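Local coordinates for KLLA0C04147p (Kluyveromyces lactis, PDB 5H2D), which binds ergosterol through its oxysterol-binding-related domain, the part crystallised here, and probably transfers sterols between membranes, at residues R98-A103 with T313-W318. Numbering follows the deposited sequence.
Sequences RLLYVA and TRFNVW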
loop_
_atom_site.group_PDB
_atom_site.type_symbol
_atom_site.label_atom_id
_atom_site.label_comp_id
_atom_site.label_asym_id
_atom_site.label_seq_id
_atom_site.Cartn_x
_atom_site.Cartn_y
_atom_site.Cartn_z
ATOM N N ARG A 98 0.397 -1.422 21.565
ATOM C CA ARG A 98 0.265 -2.067 20.262
ATOM C C ARG A 98 -0.462 -1.149 19.288
ATOM O O ARG A 98 -0.036 -0.989 18.136
ATOM C CB ARG A 98 -0.464 -3.405 20.394
ATOM C CG ARG A 98 0.239 -4.383 21.318
ATOM C CD ARG A 98 -0.124 -5.838 21.025
ATOM N NE ARG A 98 -1.499 -6.162 21.404
ATOM C CZ ARG A 98 -1.861 -6.531 22.631
ATOM N NH1 ARG A 98 -3.130 -6.806 22.901
ATOM N NH2 ARG A 98 -0.946 -6.603 23.588
ATOM N N LEU A 99 -1.551 -0.521 19.736
ATOM C CA LEU A 99 -2.305 0.368 18.858
ATOM C C LEU A 99 -1.468 1.570 18.430
ATOM O O LEU A 99 -1.549 2.008 17.280
ATOM C CB LEU A 99 -3.597 0.819 19.539
ATOM C CG LEU A 99 -4.503 1.751 18.738
ATOM C CD1 LEU A 99 -4.712 1.231 17.300
ATOM C CD2 LEU A 99 -5.848 1.981 19.414
ATOM N N LEU A 100 -0.668 2.128 19.339
ATOM C CA LEU A 100 0.198 3.242 18.961
ATOM C C LEU A 100 1.082 2.869 17.777
ATOM O O LEU A 100 1.215 3.635 16.808
ATOM C CB LEU A 100 1.057 3.671 20.151
ATOM C CG LEU A 100 2.127 4.735 19.871
ATOM C CD1 LEU A 100 1.483 6.071 19.491
ATOM C CD2 LEU A 100 3.064 4.889 21.058
ATOM N N TYR A 101 1.707 1.696 17.845
ATOM C CA TYR A 101 2.609 1.293 16.775
ATOM C C TYR A 101 1.849 0.894 15.511
ATOM O O TYR A 101 2.331 1.160 14.404
ATOM C CB TYR A 101 3.540 0.186 17.275
ATOM C CG TYR A 101 4.731 0.755 18.029
ATOM C CD1 TYR A 101 4.554 1.431 19.233
ATOM C CD2 TYR A 101 6.019 0.624 17.536
ATOM C CE1 TYR A 101 5.630 1.970 19.913
ATOM C CE2 TYR A 101 7.102 1.159 18.209
ATOM C CZ TYR A 101 6.899 1.824 19.406
ATOM O OH TYR A 101 7.961 2.360 20.106
ATOM N N VAL A 102 0.665 0.286 15.647
ATOM C CA VAL A 102 -0.194 0.066 14.479
ATOM C C VAL A 102 -0.503 1.395 13.803
ATOM O O VAL A 102 -0.399 1.531 12.573
ATOM C CB VAL A 102 -1.485 -0.678 14.877
ATOM C CG1 VAL A 102 -2.535 -0.584 13.764
ATOM C CG2 VAL A 102 -1.192 -2.138 15.189
ATOM N N ALA A 103 -0.887 2.401 14.596
ATOM C CA ALA A 103 -1.229 3.706 14.043
ATOM C C ALA A 103 -0.050 4.315 13.309
ATOM O O ALA A 103 -0.197 4.857 12.208
ATOM C CB ALA A 103 -1.689 4.649 15.154
ATOM N N THR A 313 8.127 10.967 28.934
ATOM C CA THR A 313 9.127 11.555 28.059
ATOM C C THR A 313 8.895 11.083 26.623
ATOM O O THR A 313 8.255 10.060 26.379
ATOM C CB THR A 313 10.544 11.195 28.508
ATOM O OG1 THR A 313 10.717 9.775 28.473
ATOM C CG2 THR A 313 10.805 11.703 29.928
ATOM N N ARG A 314 9.412 11.854 25.673
ATOM C CA ARG A 314 9.193 11.546 24.265
ATOM C C ARG A 314 10.159 10.474 23.780
ATOM O O ARG A 314 11.304 10.386 24.230
ATOM C CB ARG A 314 9.347 12.803 23.405
ATOM C CG ARG A 314 8.271 13.847 23.637
ATOM C CD ARG A 314 8.175 14.824 22.469
ATOM N NE ARG A 314 9.433 15.524 22.220
ATOM C CZ ARG A 314 10.299 15.196 21.264
ATOM N NH1 ARG A 314 11.417 15.894 21.112
ATOM N NH2 ARG A 314 10.047 14.174 20.456
ATOM N N PHE A 315 9.689 9.656 22.837
ATOM C CA PHE A 315 10.545 8.655 22.217
ATOM C C PHE A 315 10.254 8.599 20.725
ATOM O O PHE A 315 9.109 8.784 20.304
ATOM C CB PHE A 315 10.355 7.269 22.848
ATOM C CG PHE A 315 8.927 6.800 22.888
ATOM C CD1 PHE A 315 8.072 7.219 23.900
ATOM C CD2 PHE A 315 8.445 5.918 21.934
ATOM C CE1 PHE A 315 6.760 6.785 23.956
ATOM C CE2 PHE A 315 7.132 5.476 21.981
ATOM C CZ PHE A 315 6.284 5.911 22.990
ATOM N N ASN A 316 11.304 8.366 19.940
ATOM C CA ASN A 316 11.152 8.211 18.499
ATOM C C ASN A 316 10.510 6.870 18.178
ATOM O O ASN A 316 10.790 5.856 18.823
ATOM C CB ASN A 316 12.512 8.322 17.811
ATOM C CG ASN A 316 13.127 9.697 17.965
ATOM O OD1 ASN A 316 12.416 10.699 18.009
ATOM N ND2 ASN A 316 14.455 9.752 18.054
ATOM N N VAL A 317 9.633 6.865 17.173
ATOM C CA VAL A 317 8.958 5.654 16.736
ATOM C C VAL A 317 9.260 5.334 15.280
ATOM O O VAL A 317 9.473 4.167 14.929
ATOM C CB VAL A 317 7.432 5.744 16.964
ATOM C CG1 VAL A 317 7.117 5.870 18.452
ATOM C CG2 VAL A 317 6.845 6.908 16.201
ATOM N N TRP A 318 9.292 6.349 14.416
ATOM C CA TRP A 318 9.482 6.124 12.988
ATOM C C TRP A 318 10.292 7.256 12.367
ATOM O O TRP A 318 10.101 8.426 12.709
ATOM C CB TRP A 318 8.124 5.993 12.277
ATOM C CG TRP A 318 8.263 6.032 10.793
ATOM C CD1 TRP A 318 8.623 4.997 9.975
ATOM C CD2 TRP A 318 8.098 7.175 9.950
ATOM N NE1 TRP A 318 8.692 5.429 8.672
ATOM C CE2 TRP A 318 8.368 6.760 8.628
ATOM C CE3 TRP A 318 7.746 8.506 10.180
ATOM C CZ2 TRP A 318 8.283 7.628 7.540
ATOM C CZ3 TRP A 318 7.665 9.373 9.097
ATOM C CH2 TRP A 318 7.939 8.927 7.795
#
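Y101 of helix 95-108 reaches with its phenol end to two side chains of strand 314-319, F315 and V317. Its CG lies beside the backbone N and anti to the carbonyl carbon (chi1 -83°), and from there the ring extends across to the strand. Y101 OH comes 3.7 Å from F315 CE2 and 4.0 Å from V317 CG1; both are carbon atoms, and no hydrogen bond joins the hydroxyl to the strand. Behind the hydroxyl the ring carbons also make van der Waals contact, Y101 CZ lying 4.2 Å from V317 CG1.

F315 points at the helix, with the CZ and CE2 side of its ring turned to L100 and the Y101 hydroxyl. L100 meets it from the opposite direction: L100 CD2 sits at the edge of the phenyl ring, near its plane, 3.9 Å from F315 CZ. W267 of strand 265-272 touches both L100 and F315, while I104, a turn further along the helix, packs on V317. A classic beta bulge sets V317 and W318 opposite the single residue V277 of strand 276-281.

The segments' axes pass 9.7 Å from each other at 51°. With no hydrogen bond or charge pair between them, this is apolar packing of a helix against the antiparallel beta structure of the oxysterol-binding domain, so it probably rests on shape fit and the burial of apolar surface.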